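Local coordinates for mitotic checkpoint control protein kinase BUB1 (Drosophila melanogaster, PDB 6JKK), which probably binds ATP and phosphorylates protein substrates through this kinase domain, the piece crystallised here of a larger mitotic checkpoint protein of the kinetochore, at residues A[286-298]-A[310-324]. Residues are numbered along the deposited sequence; the frame is centred on the assembly and turned at random.
Sequences FQRTMWENIFRTL and LQQLRTQLKCALAEK
Helix 288-298, with M290, I294 and L298, and helix 310-322, with A320, L317, L313 and L310, run antiparallel, their axes 10.5 Å apart at the closest and inclined at 165°. The backbones come nearest at I294 and L313, whose CA atoms are 6.4 Å apart. Between the two helices lies an apolar seam. At its middle the CD2 methyl of L317 sits among three side chains: CD1 of I294 touches it at 3.6 Å, CE of M290 packs beside it, and the indole of W291 receives it over one face. M290 reaches toward helix 310-322 with CG anti to its backbone N (chi1 176°) and its chain extended as far as SD, which lies 3.6 Å from CB of A320; the bend at chi3 then lays CE against the W291 ring. At the other end L298 and L313 pass alongside in opposite directions, CG of L298 lying 3.7 Å from CD1 of L313, while L298 CD2 also meets L310 CD2.

A polar strip borders this seam. N293 ND2 donates to Q316 OE1 at 3.2 Å in a nearly straight bond (164° at the hydrogen), with the two amide planes turned steeply against each other and the donor tilted somewhat from the carbonyl plane of Q316. The other oxygen of the pair, N293 OD1, takes an in-plane bond from R296 NH2, so both ends of the N293 amide are held. Q316 NE2 donates to a water that in turn donates to T297 OG1, a second link between the helices.

This pair belongs to the C-terminal lobe of the kinase fold, away from the predicted ATP-binding lysine. Helix 156-175 lies against both partners, with E156 accepting from W291 NE1 and D168 from Q311, while helix 246-261 meets W291, F295 and L298 through L260 and V253.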
ATOM      1  N   PHE A 286     -26.371  -2.235  -6.254  1.00 32.38           N
ATOM      2  CA  PHE A 286     -25.253  -1.433  -5.769  1.00 24.86           C
ATOM      3  C   PHE A 286     -25.374  -0.051  -6.381  1.00 30.66           C
ATOM      4  O   PHE A 286     -26.244   0.192  -7.217  1.00 28.60           O
ATOM      5  CB  PHE A 286     -23.898  -2.021  -6.188  1.00 25.33           C
ATOM      6  CG  PHE A 286     -23.360  -3.065  -5.252  1.00 26.71           C
ATOM      7  CD1 PHE A 286     -21.995  -3.329  -5.205  1.00 23.47           C
ATOM      8  CD2 PHE A 286     -24.217  -3.803  -4.445  1.00 32.42           C
ATOM      9  CE1 PHE A 286     -21.487  -4.307  -4.352  1.00 27.73           C
ATOM     10  CE2 PHE A 286     -23.725  -4.780  -3.592  1.00 25.60           C
ATOM     11  CZ  PHE A 286     -22.358  -5.035  -3.545  1.00 29.94           C
ATOM     12  N   GLN A 287     -24.497   0.857  -5.977  1.00 23.48           N
ATOM     13  CA  GLN A 287     -24.423   2.141  -6.648  1.00 32.28           C
ATOM     14  C   GLN A 287     -23.650   1.910  -7.945  1.00 29.43           C
ATOM     15  O   GLN A 287     -22.502   2.328  -8.096  1.00 23.22           O
ATOM     16  CB  GLN A 287     -23.789   3.195  -5.738  1.00 30.14           C
ATOM     17  CG  GLN A 287     -24.618   3.437  -4.466  1.00 30.84           C
ATOM     18  CD  GLN A 287     -26.043   3.872  -4.779  1.00 36.29           C
ATOM     19  OE1 GLN A 287     -26.250   4.844  -5.500  1.00 39.06           O
ATOM     20  NE2 GLN A 287     -27.029   3.143  -4.254  1.00 27.25           N
ATOM     21  N   ARG A 288     -24.325   1.229  -8.871  1.00 35.19           N
ATOM     22  CA  ARG A 288     -23.731   0.667 -10.085  1.00 31.76           C
ATOM     23  C   ARG A 288     -23.013   1.697 -10.939  1.00 27.96           C
ATOM     24  O   ARG A 288     -21.838   1.532 -11.268  1.00 25.45           O
ATOM     25  CB  ARG A 288     -24.826  -0.001 -10.923  1.00 30.60           C
ATOM     26  CG  ARG A 288     -24.569  -1.450 -11.249  1.00 38.68           C
ATOM     27  CD  ARG A 288     -24.507  -1.676 -12.753  1.00 45.33           C
ATOM     28  NE  ARG A 288     -25.645  -1.086 -13.455  1.00 45.38           N
ATOM     29  CZ  ARG A 288     -26.713  -1.766 -13.859  1.00 55.35           C
ATOM     30  NH1 ARG A 288     -26.799  -3.071 -13.636  1.00 56.68           N
ATOM     31  NH2 ARG A 288     -27.696  -1.143 -14.495  1.00 54.90           N
ATOM     32  N   THR A 289     -23.735   2.752 -11.305  1.00 28.17           N
ATOM     33  CA  THR A 289     -23.178   3.831 -12.114  1.00 31.18           C
ATOM     34  C   THR A 289     -21.928   4.416 -11.460  1.00 26.99           C
ATOM     35  O   THR A 289     -20.935   4.691 -12.136  1.00 25.28           O
ATOM     36  CB  THR A 289     -24.228   4.937 -12.367  1.00 30.58           C
ATOM     37  OG1 THR A 289     -25.368   4.365 -13.019  1.00 32.84           O
ATOM     38  CG2 THR A 289     -23.653   6.034 -13.251  1.00 33.20           C
ATOM     39  N   MET A 290     -21.965   4.583 -10.141  1.00 25.68           N
ATOM     40  CA  MET A 290     -20.823   5.142  -9.427  1.00 21.40           C
ATOM     41  C   MET A 290     -19.607   4.224  -9.488  1.00 19.81           C
ATOM     42  O   MET A 290     -18.506   4.662  -9.843  1.00 21.99           O
ATOM     43  CB  MET A 290     -21.172   5.433  -7.966  1.00 26.86           C
ATOM     44  CG  MET A 290     -19.979   5.935  -7.165  1.00 23.20           C
ATOM     45  SD  MET A 290     -20.243   5.842  -5.386  1.00 23.65           S
ATOM     46  CE  MET A 290     -20.063   4.076  -5.121  1.00 27.35           C
ATOM     47  N   TRP A 291     -19.800   2.955  -9.128  1.00 19.45           N
ATOM     48  CA  TRP A 291     -18.697   1.997  -9.139  1.00 20.06           C
ATOM     49  C   TRP A 291     -18.153   1.822 -10.550  1.00 19.83           C
ATOM     50  O   TRP A 291     -16.938   1.751 -10.748  1.00 20.66           O
ATOM     51  CB  TRP A 291     -19.127   0.639  -8.572  1.00 18.28           C
ATOM     52  CG  TRP A 291     -19.273   0.629  -7.075  1.00 19.15           C
ATOM     53  CD1 TRP A 291     -20.423   0.428  -6.362  1.00 20.87           C
ATOM     54  CD2 TRP A 291     -18.235   0.848  -6.111  1.00 16.34           C
ATOM     55  NE1 TRP A 291     -20.161   0.507  -5.012  1.00 18.80           N
ATOM     56  CE2 TRP A 291     -18.824   0.759  -4.832  1.00 19.94           C
ATOM     57  CE3 TRP A 291     -16.864   1.107  -6.202  1.00 19.20           C
ATOM     58  CZ2 TRP A 291     -18.089   0.921  -3.657  1.00 15.62           C
ATOM     59  CZ3 TRP A 291     -16.133   1.265  -5.033  1.00 16.20           C
ATOM     60  CH2 TRP A 291     -16.748   1.173  -3.778  1.00 17.83           C
ATOM     61  N   GLU A 292     -19.050   1.755 -11.530  1.00 20.73           N
ATOM     62  CA  GLU A 292     -18.614   1.635 -12.919  1.00 27.32           C
ATOM     63  C   GLU A 292     -17.802   2.861 -13.363  1.00 28.11           C
ATOM     64  O   GLU A 292     -16.794   2.713 -14.058  1.00 26.25           O
ATOM     65  CB  GLU A 292     -19.795   1.341 -13.851  1.00 23.83           C
ATOM     66  CG  GLU A 292     -20.354  -0.075 -13.668  1.00 28.88           C
ATOM     67  CD  GLU A 292     -21.491  -0.411 -14.616  1.00 42.71           C
ATOM     68  OE1 GLU A 292     -22.052   0.519 -15.231  1.00 45.35           O
ATOM     69  OE2 GLU A 292     -21.826  -1.609 -14.735  1.00 46.85           O
ATOM     70  N   ASN A 293     -18.223   4.056 -12.941  1.00 25.46           N
ATOM     71  CA  ASN A 293     -17.436   5.273 -13.158  1.00 25.47           C
ATOM     72  C   ASN A 293     -16.032   5.141 -12.578  1.00 26.48           C
ATOM     73  O   ASN A 293     -15.035   5.392 -13.257  1.00 22.69           O
ATOM     74  CB  ASN A 293     -18.118   6.498 -12.524  1.00 29.61           C
ATOM     75  CG  ASN A 293     -19.204   7.106 -13.404  1.00 35.57           C
ATOM     76  OD1 ASN A 293     -19.368   6.739 -14.569  1.00 35.74           O
ATOM     77  ND2 ASN A 293     -19.941   8.063 -12.844  1.00 33.04           N
ATOM     78  N   ILE A 294     -15.964   4.767 -11.304  1.00 24.29           N
ATOM     79  CA  ILE A 294     -14.694   4.640 -10.602  1.00 21.17           C
ATOM     80  C   ILE A 294     -13.764   3.627 -11.274  1.00 21.08           C
ATOM     81  O   ILE A 294     -12.602   3.933 -11.543  1.00 22.97           O
ATOM     82  CB  ILE A 294     -14.911   4.259  -9.120  1.00 18.82           C
ATOM     83  CG1 ILE A 294     -15.680   5.366  -8.393  1.00 22.74           C
ATOM     84  CG2 ILE A 294     -13.569   3.998  -8.429  1.00 18.02           C
ATOM     85  CD1 ILE A 294     -16.224   4.940  -7.034  1.00 24.83           C
ATOM     86  N   PHE A 295     -14.282   2.435 -11.554  1.00 20.55           N
ATOM     87  CA  PHE A 295     -13.481   1.383 -12.174  1.00 18.20           C
ATOM     88  C   PHE A 295     -13.015   1.801 -13.570  1.00 21.12           C
ATOM     89  O   PHE A 295     -11.841   1.639 -13.915  1.00 21.05           O
ATOM     90  CB  PHE A 295     -14.272   0.070 -12.253  1.00 21.60           C
ATOM     91  CG  PHE A 295     -14.620  -0.527 -10.909  1.00 21.81           C
ATOM     92  CD1 PHE A 295     -14.070  -0.025  -9.735  1.00 24.41           C
ATOM     93  CD2 PHE A 295     -15.502  -1.603 -10.831  1.00 24.39           C
ATOM     94  CE1 PHE A 295     -14.394  -0.580  -8.502  1.00 24.27           C
ATOM     95  CE2 PHE A 295     -15.834  -2.162  -9.608  1.00 25.84           C
ATOM     96  CZ  PHE A 295     -15.277  -1.651  -8.442  1.00 26.70           C
ATOM     97  N   ARG A 296     -13.929   2.351 -14.365  1.00 19.86           N
ATOM     98  CA  ARG A 296     -13.604   2.739 -15.737  1.00 20.68           C
ATOM     99  C   ARG A 296     -12.562   3.852 -15.780  1.00 22.03           C
ATOM    100  O   ARG A 296     -11.640   3.825 -16.600  1.00 23.59           O
ATOM    101  CB  ARG A 296     -14.861   3.166 -16.498  1.00 23.76           C
ATOM    102  CG  ARG A 296     -14.629   3.371 -17.989  1.00 28.63           C
ATOM    103  CD  ARG A 296     -15.896   3.806 -18.722  1.00 37.89           C
ATOM    104  NE  ARG A 296     -17.115   3.601 -17.944  1.00 45.67           N
ATOM    105  CZ  ARG A 296     -17.740   4.564 -17.269  1.00 48.30           C
ATOM    106  NH1 ARG A 296     -17.262   5.801 -17.269  1.00 52.96           N
ATOM    107  NH2 ARG A 296     -18.842   4.291 -16.588  1.00 52.39           N
ATOM    108  N   THR A 297     -12.711   4.824 -14.886  1.00 25.13           N
ATOM    109  CA  THR A 297     -11.821   5.978 -14.843  1.00 24.00           C
ATOM    110  C   THR A 297     -10.412   5.576 -14.421  1.00 20.76           C
ATOM    111  O   THR A 297      -9.416   6.076 -14.960  1.00 23.36           O
ATOM    112  CB  THR A 297     -12.362   7.035 -13.874  1.00 22.69           C
ATOM    113  OG1 THR A 297     -13.650   7.470 -14.324  1.00 22.48           O
ATOM    114  CG2 THR A 297     -11.434   8.229 -13.796  1.00 24.97           C
ATOM    115  N   LEU A 298     -10.327   4.672 -13.452  1.00 17.45           N
ATOM    116  CA  LEU A 298      -9.030   4.274 -12.918  1.00 16.62           C
ATOM    117  C   LEU A 298      -8.323   3.244 -13.800  1.00 23.37           C
ATOM    118  O   LEU A 298      -7.097   3.144 -13.771  1.00 20.14           O
ATOM    119  CB  LEU A 298      -9.173   3.748 -11.488  1.00 15.30           C
ATOM    120  CG  LEU A 298      -9.525   4.748 -10.383  1.00 21.03           C
ATOM    121  CD1 LEU A 298      -9.899   4.030  -9.089  1.00 16.97           C
ATOM    122  CD2 LEU A 298      -8.368   5.695 -10.136  1.00 18.22           C
ATOM    123  N   LEU A 310      -8.332  12.045  -8.834  1.00 19.84           N
ATOM    124  CA  LEU A 310      -8.714  11.131  -7.759  1.00 18.57           C
ATOM    125  C   LEU A 310      -9.660  11.791  -6.744  1.00 22.26           C
ATOM    126  O   LEU A 310     -10.470  11.111  -6.108  1.00 17.67           O
ATOM    127  CB  LEU A 310      -7.471  10.578  -7.048  1.00 19.31           C
ATOM    128  CG  LEU A 310      -6.437   9.839  -7.903  1.00 18.99           C
ATOM    129  CD1 LEU A 310      -5.390   9.144  -7.037  1.00 21.21           C
ATOM    130  CD2 LEU A 310      -7.114   8.826  -8.813  1.00 17.40           C
ATOM    131  N   GLN A 311      -9.556  13.109  -6.592  1.00 19.21           N
ATOM    132  CA  GLN A 311     -10.435  13.827  -5.674  1.00 18.05           C
ATOM    133  C   GLN A 311     -11.876  13.846  -6.167  1.00 17.96           C
ATOM    134  O   GLN A 311     -12.802  13.777  -5.359  1.00 18.48           O
ATOM    135  CB  GLN A 311      -9.931  15.253  -5.416  1.00 18.01           C
ATOM    136  CG  GLN A 311      -8.648  15.291  -4.573  1.00 20.65           C
ATOM    137  CD  GLN A 311      -8.766  14.522  -3.257  1.00 23.52           C
ATOM    138  OE1 GLN A 311      -9.787  14.594  -2.568  1.00 20.05           O
ATOM    139  NE2 GLN A 311      -7.710  13.789  -2.898  1.00 20.32           N
ATOM    140  N   GLN A 312     -12.066  13.936  -7.481  1.00 18.66           N
ATOM    141  CA  GLN A 312     -13.419  13.870  -8.059  1.00 19.75           C
ATOM    142  C   GLN A 312     -14.052  12.509  -7.760  1.00 18.50           C
ATOM    143  O   GLN A 312     -15.259  12.402  -7.523  1.00 19.91           O
ATOM    144  CB  GLN A 312     -13.375  14.110  -9.569  1.00 28.10           C
ATOM    145  CG  GLN A 312     -14.647  13.695 -10.318  1.00 46.49           C
ATOM    146  CD  GLN A 312     -15.868  14.500  -9.911  1.00 49.79           C
ATOM    147  OE1 GLN A 312     -15.757  15.656  -9.505  1.00 56.24           O
ATOM    148  NE2 GLN A 312     -17.045  13.889 -10.019  1.00 36.12           N
ATOM    149  N   LEU A 313     -13.232  11.466  -7.761  1.00 19.02           N
ATOM    150  CA  LEU A 313     -13.725  10.137  -7.419  1.00 19.88           C
ATOM    151  C   LEU A 313     -14.118  10.077  -5.943  1.00 16.93           C
ATOM    152  O   LEU A 313     -15.130   9.463  -5.586  1.00 17.04           O
ATOM    153  CB  LEU A 313     -12.687   9.065  -7.753  1.00 21.60           C
ATOM    154  CG  LEU A 313     -12.383   8.898  -9.240  1.00 20.57           C
ATOM    155  CD1 LEU A 313     -11.380   7.775  -9.468  1.00 22.33           C
ATOM    156  CD2 LEU A 313     -13.660   8.644 -10.023  1.00 24.38           C
ATOM    157  N   ARG A 314     -13.328  10.727  -5.090  1.00 14.58           N
ATOM    158  CA  ARG A 314     -13.653  10.785  -3.668  1.00 13.98           C
ATOM    159  C   ARG A 314     -14.974  11.527  -3.488  1.00 16.35           C
ATOM    160  O   ARG A 314     -15.811  11.115  -2.691  1.00 17.50           O
ATOM    161  CB  ARG A 314     -12.536  11.462  -2.864  1.00 14.43           C
ATOM    162  CG  ARG A 314     -11.260  10.644  -2.743  1.00 17.55           C
ATOM    163  CD  ARG A 314     -10.268  11.284  -1.765  1.00 17.81           C
ATOM    164  NE  ARG A 314     -10.726  11.201  -0.376  1.00 14.69           N
ATOM    165  CZ  ARG A 314     -11.083  12.243   0.371  1.00 18.04           C
ATOM    166  NH1 ARG A 314     -11.013  13.478  -0.113  1.00 19.03           N
ATOM    167  NH2 ARG A 314     -11.487  12.055   1.625  1.00 17.93           N
ATOM    168  N   THR A 315     -15.172  12.593  -4.254  1.00 16.81           N
ATOM    169  CA  THR A 315     -16.433  13.339  -4.213  1.00 18.49           C
ATOM    170  C   THR A 315     -17.622  12.446  -4.564  1.00 18.81           C
ATOM    171  O   THR A 315     -18.677  12.518  -3.922  1.00 19.53           O
ATOM    172  CB  THR A 315     -16.383  14.565  -5.134  1.00 21.89           C
ATOM    173  OG1 THR A 315     -15.391  15.477  -4.639  1.00 24.50           O
ATOM    174  CG2 THR A 315     -17.745  15.279  -5.177  1.00 22.44           C
ATOM    175  N   GLN A 316     -17.448  11.592  -5.569  1.00 18.52           N
ATOM    176  CA  GLN A 316     -18.526  10.698  -5.974  1.00 20.87           C
ATOM    177  C   GLN A 316     -18.911   9.766  -4.833  1.00 18.01           C
ATOM    178  O   GLN A 316     -20.100   9.562  -4.563  1.00 18.98           O
ATOM    179  CB  GLN A 316     -18.139   9.905  -7.227  1.00 26.40           C
ATOM    180  CG  GLN A 316     -18.000  10.766  -8.488  1.00 30.81           C
ATOM    181  CD  GLN A 316     -17.979   9.932  -9.754  1.00 41.65           C
ATOM    182  OE1 GLN A 316     -18.844   9.075  -9.958  1.00 42.41           O
ATOM    183  NE2 GLN A 316     -16.991  10.173 -10.609  1.00 41.49           N
ATOM    184  N   LEU A 317     -17.901   9.212  -4.165  1.00 16.24           N
ATOM    185  CA  LEU A 317     -18.119   8.320  -3.034  1.00 20.84           C
ATOM    186  C   LEU A 317     -18.778   9.031  -1.849  1.00 20.58           C
ATOM    187  O   LEU A 317     -19.682   8.480  -1.220  1.00 21.91           O
ATOM    188  CB  LEU A 317     -16.798   7.676  -2.608  1.00 16.78           C
ATOM    189  CG  LEU A 317     -16.210   6.671  -3.597  1.00 15.66           C
ATOM    190  CD1 LEU A 317     -14.716   6.463  -3.334  1.00 11.97           C
ATOM    191  CD2 LEU A 317     -16.958   5.344  -3.516  1.00 19.26           C
ATOM    192  N   LYS A 318     -18.325  10.244  -1.547  1.00 17.90           N
ATOM    193  CA  LYS A 318     -18.898  11.014  -0.447  1.00 20.30           C
ATOM    194  C   LYS A 318     -20.371  11.323  -0.696  1.00 18.93           C
ATOM    195  O   LYS A 318     -21.178  11.347   0.240  1.00 21.45           O
ATOM    196  CB  LYS A 318     -18.148  12.328  -0.278  1.00 20.06           C
ATOM    197  CG  LYS A 318     -16.658  12.166  -0.120  1.00 27.60           C
ATOM    198  CD  LYS A 318     -16.237  12.115   1.314  1.00 39.60           C
ATOM    199  CE  LYS A 318     -15.058  13.042   1.525  1.00 28.61           C
ATOM    200  NZ  LYS A 318     -15.320  14.294   0.773  1.00 39.46           N
ATOM    201  N   CYS A 319     -20.716  11.579  -1.955  1.00 20.27           N
ATOM    202  CA  CYS A 319     -22.100  11.886  -2.315  1.00 22.11           C
ATOM    203  C   CYS A 319     -22.995  10.677  -2.074  1.00 22.15           C
ATOM    204  O   CYS A 319     -24.119  10.808  -1.598  1.00 23.69           O
ATOM    205  CB  CYS A 319     -22.198  12.308  -3.780  1.00 24.41           C
ATOM    206  SG  CYS A 319     -21.592  13.971  -4.121  1.00 26.13           S
ATOM    207  N   ALA A 320     -22.488   9.498  -2.405  1.00 20.70           N
ATOM    208  CA  ALA A 320     -23.245   8.276  -2.199  1.00 20.86           C
ATOM    209  C   ALA A 320     -23.383   7.993  -0.707  1.00 20.32           C
ATOM    210  O   ALA A 320     -24.452   7.591  -0.240  1.00 24.02           O
ATOM    211  CB  ALA A 320     -22.577   7.107  -2.917  1.00 19.70           C
ATOM    212  N   LEU A 321     -22.290   8.179   0.028  1.00 18.74           N
ATOM    213  CA  LEU A 321     -22.299   8.011   1.479  1.00 22.26           C
ATOM    214  C   LEU A 321     -23.302   8.966   2.129  1.00 24.65           C
ATOM    215  O   LEU A 321     -23.987   8.611   3.091  1.00 22.28           O
ATOM    216  CB  LEU A 321     -20.891   8.223   2.051  1.00 18.74           C
ATOM    217  CG  LEU A 321     -19.898   7.082   1.796  1.00 22.91           C
ATOM    218  CD1 LEU A 321     -18.462   7.556   1.953  1.00 21.47           C
ATOM    219  CD2 LEU A 321     -20.167   5.912   2.729  1.00 14.81           C
ATOM    220  N   ALA A 322     -23.400  10.173   1.579  1.00 26.39           N
ATOM    221  CA  ALA A 322     -24.305  11.189   2.110  1.00 26.03           C
ATOM    222  C   ALA A 322     -25.791  10.868   1.928  1.00 29.01           C
ATOM    223  O   ALA A 322     -26.628  11.392   2.668  1.00 29.48           O
ATOM    224  CB  ALA A 322     -23.972  12.548   1.514  1.00 28.83           C
ATOM    225  N   GLU A 323     -26.124  10.031   0.944  1.00 25.52           N
ATOM    226  CA  GLU A 323     -27.525   9.687   0.685  1.00 27.70           C
ATOM    227  C   GLU A 323     -28.109   8.804   1.786  1.00 31.76           C
ATOM    228  O   GLU A 323     -29.329   8.710   1.941  1.00 36.00           O
ATOM    229  CB  GLU A 323     -27.687   8.975  -0.665  1.00 29.32           C
ATOM    230  CG  GLU A 323     -27.319   9.804  -1.891  1.00 30.00           C
ATOM    231  CD  GLU A 323     -28.336  10.878  -2.227  1.00 32.88           C
ATOM    232  OE1 GLU A 323     -29.425  10.907  -1.610  1.00 32.97           O
ATOM    233  OE2 GLU A 323     -28.043  11.696  -3.125  1.00 31.75           O
ATOM    234  N   LYS A 324     -27.240   8.145   2.544  1.00 28.69           N
ATOM    235  CA  LYS A 324     -27.697   7.191   3.546  1.00 35.68           C
ATOM    236  C   LYS A 324     -26.920   7.305   4.849  1.00 34.40           C
ATOM    237  O   LYS A 324     -26.380   6.316   5.334  1.00 30.05           O
ATOM    238  CB  LYS A 324     -27.579   5.766   3.001  1.00 37.74           C
ATOM    239  CG  LYS A 324     -28.560   5.452   1.889  1.00 40.99           C
ATOM    240  CD  LYS A 324     -28.452   3.999   1.471  1.00 44.99           C
ATOM    241  CE  LYS A 324     -29.433   3.684   0.355  1.00 50.12           C
ATOM    242  NZ  LYS A 324     -28.940   2.568  -0.501  1.00 50.35           N
TER
HETATM  243  O   HOH W   1     -16.061   8.892 -13.330  1.00 48.32           O